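PDB 4Q3M: MGS-M4, which is an aldo-keto reductase with a TIM-barrel fold that probably uses NAD(P)H to reduce a carbonyl substrate not yet identified. Local coordinates for residues His41-Met46 and Thr71-Asn76. Numbering follows the deposited sequence.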
ATOM      1  N   HIS A  41      28.015  -0.048  -8.137  1.00 48.57           N
ATOM      2  CA  HIS A  41      27.009  -0.268  -7.107  1.00 49.70           C
ATOM      3  C   HIS A  41      26.284  -1.590  -7.349  1.00 49.08           C
ATOM      4  O   HIS A  41      25.688  -1.798  -8.404  1.00 54.53           O
ATOM      5  CB  HIS A  41      26.016   0.897  -7.080  1.00 55.57           C
ATOM      6  CG  HIS A  41      24.908   0.736  -6.084  1.00 58.90           C
ATOM      7  ND1 HIS A  41      23.741   1.466  -6.150  1.00 56.77           N
ATOM      8  CD2 HIS A  41      24.793  -0.060  -4.995  1.00 60.35           C
ATOM      9  CE1 HIS A  41      22.951   1.122  -5.150  1.00 55.68           C
ATOM     10  NE2 HIS A  41      23.565   0.198  -4.434  1.00 58.08           N
ATOM     11  N   ILE A  42      26.350  -2.484  -6.368  1.00 44.46           N
ATOM     12  CA  ILE A  42      25.691  -3.782  -6.464  1.00 44.32           C
ATOM     13  C   ILE A  42      24.701  -3.966  -5.317  1.00 50.21           C
ATOM     14  O   ILE A  42      25.037  -3.739  -4.154  1.00 54.39           O
ATOM     15  CB  ILE A  42      26.710  -4.938  -6.448  1.00 46.15           C
ATOM     16  CG1 ILE A  42      27.800  -4.710  -7.498  1.00 46.13           C
ATOM     17  CG2 ILE A  42      26.011  -6.268  -6.685  1.00 48.75           C
ATOM     18  CD1 ILE A  42      27.302  -4.784  -8.924  1.00 47.18           C
ATOM     19  N   ASP A  43      23.481  -4.377  -5.649  1.00 48.29           N
ATOM     20  CA  ASP A  43      22.430  -4.542  -4.652  1.00 43.11           C
ATOM     21  C   ASP A  43      22.002  -6.002  -4.524  1.00 40.80           C
ATOM     22  O   ASP A  43      21.483  -6.590  -5.473  1.00 42.45           O
ATOM     23  CB  ASP A  43      21.223  -3.670  -5.006  1.00 44.44           C
ATOM     24  CG  ASP A  43      20.120  -3.750  -3.967  1.00 45.53           C
ATOM     25  OD1 ASP A  43      20.127  -2.926  -3.028  1.00 47.91           O
ATOM     26  OD2 ASP A  43      19.245  -4.632  -4.093  1.00 42.79           O
ATOM     27  N   THR A  44      22.217  -6.581  -3.347  1.00 40.56           N
ATOM     28  CA  THR A  44      21.847  -7.971  -3.101  1.00 46.64           C
ATOM     29  C   THR A  44      21.103  -8.129  -1.777  1.00 44.98           C
ATOM     30  O   THR A  44      20.763  -7.141  -1.125  1.00 40.01           O
ATOM     31  CB  THR A  44      23.086  -8.892  -3.103  1.00 50.95           C
ATOM     32  OG1 THR A  44      22.673 -10.255  -2.939  1.00 55.07           O
ATOM     33  CG2 THR A  44      24.044  -8.514  -1.984  1.00 48.20           C
ATOM     34  N   ALA A  45      20.846  -9.378  -1.396  1.00 48.14           N
ATOM     35  CA  ALA A  45      20.158  -9.696  -0.147  1.00 43.31           C
ATOM     36  C   ALA A  45      20.342 -11.172   0.192  1.00 41.95           C
ATOM     37  O   ALA A  45      20.667 -11.977  -0.680  1.00 43.24           O
ATOM     38  CB  ALA A  45      18.680  -9.350  -0.241  1.00 42.29           C
ATOM     39  N   MET A  46      20.127 -11.524   1.455  1.00 41.31           N
ATOM     40  CA  MET A  46      20.324 -12.905   1.879  1.00 41.65           C
ATOM     41  C   MET A  46      19.252 -13.821   1.292  1.00 45.08           C
ATOM     42  O   MET A  46      19.514 -14.998   1.048  1.00 46.51           O
ATOM     43  CB  MET A  46      20.350 -13.010   3.411  1.00 40.66           C
ATOM     44  CG  MET A  46      19.003 -13.225   4.093  1.00 41.33           C
ATOM     45  SD  MET A  46      18.449 -14.945   4.173  1.00 51.27           S
ATOM     46  CE  MET A  46      19.995 -15.791   4.495  1.00 78.79           C
ATOM     47  N   THR A  71      25.432  -3.354  -1.316  1.00 41.69           N
ATOM     48  CA  THR A  71      24.283  -3.350  -0.420  1.00 42.28           C
ATOM     49  C   THR A  71      23.685  -4.743  -0.288  1.00 43.11           C
ATOM     50  O   THR A  71      23.384  -5.395  -1.288  1.00 43.86           O
ATOM     51  CB  THR A  71      23.182  -2.388  -0.907  1.00 46.87           C
ATOM     52  OG1 THR A  71      23.697  -1.053  -0.964  1.00 50.41           O
ATOM     53  CG2 THR A  71      21.985  -2.421   0.035  1.00 48.32           C
ATOM     54  N   THR A  72      23.522  -5.201   0.947  1.00 38.37           N
ATOM     55  CA  THR A  72      22.763  -6.416   1.203  1.00 43.06           C
ATOM     56  C   THR A  72      21.707  -6.131   2.264  1.00 42.04           C
ATOM     57  O   THR A  72      21.740  -5.090   2.923  1.00 39.57           O
ATOM     58  CB  THR A  72      23.659  -7.584   1.646  1.00 46.48           C
ATOM     59  OG1 THR A  72      22.893  -8.795   1.662  1.00 41.87           O
ATOM     60  CG2 THR A  72      24.233  -7.329   3.024  1.00 47.35           C
ATOM     61  N   LYS A  73      20.762  -7.050   2.413  1.00 42.32           N
ATOM     62  CA  LYS A  73      19.626  -6.819   3.292  1.00 41.83           C
ATOM     63  C   LYS A  73      19.448  -7.946   4.293  1.00 40.16           C
ATOM     64  O   LYS A  73      19.890  -9.072   4.068  1.00 39.70           O
ATOM     65  CB  LYS A  73      18.345  -6.651   2.474  1.00 39.89           C
ATOM     66  CG  LYS A  73      18.507  -5.756   1.261  1.00 42.40           C
ATOM     67  CD  LYS A  73      17.206  -5.604   0.500  1.00 41.47           C
ATOM     68  CE  LYS A  73      17.428  -4.865  -0.808  1.00 40.67           C
ATOM     69  NZ  LYS A  73      18.218  -5.672  -1.781  1.00 42.57           N
ATOM     70  N   LEU A  74      18.785  -7.631   5.396  1.00 41.31           N
ATOM     71  CA  LEU A  74      18.509  -8.617   6.421  1.00 45.11           C
ATOM     72  C   LEU A  74      17.088  -9.148   6.237  1.00 47.39           C
ATOM     73  O   LEU A  74      16.142  -8.367   6.142  1.00 46.00           O
ATOM     74  CB  LEU A  74      18.664  -8.008   7.807  1.00 46.05           C
ATOM     75  CG  LEU A  74      18.011  -8.882   8.865  1.00 51.21           C
ATOM     76  CD1 LEU A  74      19.050  -9.849   9.364  1.00 53.66           C
ATOM     77  CD2 LEU A  74      17.434  -8.078   9.979  1.00 50.25           C
ATOM     78  N   TRP A  75      16.934 -10.468   6.190  1.00 45.53           N
ATOM     79  CA  TRP A  75      15.628 -11.062   5.915  1.00 42.73           C
ATOM     80  C   TRP A  75      14.726 -11.098   7.152  1.00 41.01           C
ATOM     81  O   TRP A  75      15.206 -11.059   8.286  1.00 42.44           O
ATOM     82  CB  TRP A  75      15.801 -12.470   5.341  1.00 42.03           C
ATOM     83  CG  TRP A  75      14.522 -13.107   4.895  1.00 39.70           C
ATOM     84  CD1 TRP A  75      13.987 -14.275   5.352  1.00 40.80           C
ATOM     85  CD2 TRP A  75      13.605 -12.601   3.916  1.00 41.55           C
ATOM     86  NE1 TRP A  75      12.799 -14.533   4.711  1.00 46.15           N
ATOM     87  CE2 TRP A  75      12.541 -13.520   3.826  1.00 40.60           C
ATOM     88  CE3 TRP A  75      13.581 -11.461   3.104  1.00 37.65           C
ATOM     89  CZ2 TRP A  75      11.467 -13.337   2.958  1.00 41.48           C
ATOM     90  CZ3 TRP A  75      12.513 -11.281   2.243  1.00 40.23           C
ATOM     91  CH2 TRP A  75      11.471 -12.214   2.178  1.00 40.09           C
ATOM     92  N   ASN A  76      13.419 -11.174   6.908  1.00 37.61           N
ATOM     93  CA  ASN A  76      12.395 -11.117   7.950  1.00 41.54           C
ATOM     94  C   ASN A  76      12.607 -12.084   9.113  1.00 44.53           C
ATOM     95  O   ASN A  76      12.375 -11.733  10.270  1.00 43.46           O
ATOM     96  CB  ASN A  76      11.018 -11.382   7.333  1.00 42.80           C
ATOM     97  CG  ASN A  76      10.730 -10.488   6.144  1.00 45.27           C
ATOM     98  OD1 ASN A  76      11.583  -9.714   5.711  1.00 43.16           O
ATOM     99  ND2 ASN A  76       9.520 -10.595   5.603  1.00 48.85           N
TER
HETATM  100  O   HOH W   1      21.450  -0.869  -3.322  1.00 30.06           O
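Lys-73 reaches across to Asp-43 and makes a salt bridge, its NZ lying 2.7 Å from Asp-43 OD2, on the syn side of the carboxylate but 30° out of its plane. Lys-73 NZ also donates to Thr-44 O at 3.0 Å, from above the carbonyl plane. A lysine suits this place because its long chain, extended until a bend at the last torsion (chi4 69°), runs past the CB of Ala-45, a residue small enough to let it by, and then turns NZ onto both acceptors. Strands 41-43 and 69-74 are neighbouring parallel strands of the barrel, joined through helix 51-59 as a beta-alpha-beta unit. Their pairing rests on two backbone hydrogen bonds, Thr-71 N to Ile-42 O (2.9 Å) and Thr-44 N to Thr-71 O (2.6 Å). An Asp and a Lys at the C-terminal ends of these strands match the Asp and Lys of the catalytic tetrad in aldo-keto reductases, so the pair probably belongs to the active site. Further along, Met-46 lays its CG 3.5 Å from Trp-75 CB, with SD oblique to the indole. In the second shell, an aspartate suits position 43 because its two oxygens divide the work: OD2 takes Lys-73, while OD1 accepts from Gln-158 NE2 and from a water that also bonds His-41 NE2. Glu-51 and Asn-50 hold the hydroxyls of Thr-72 and Thr-44.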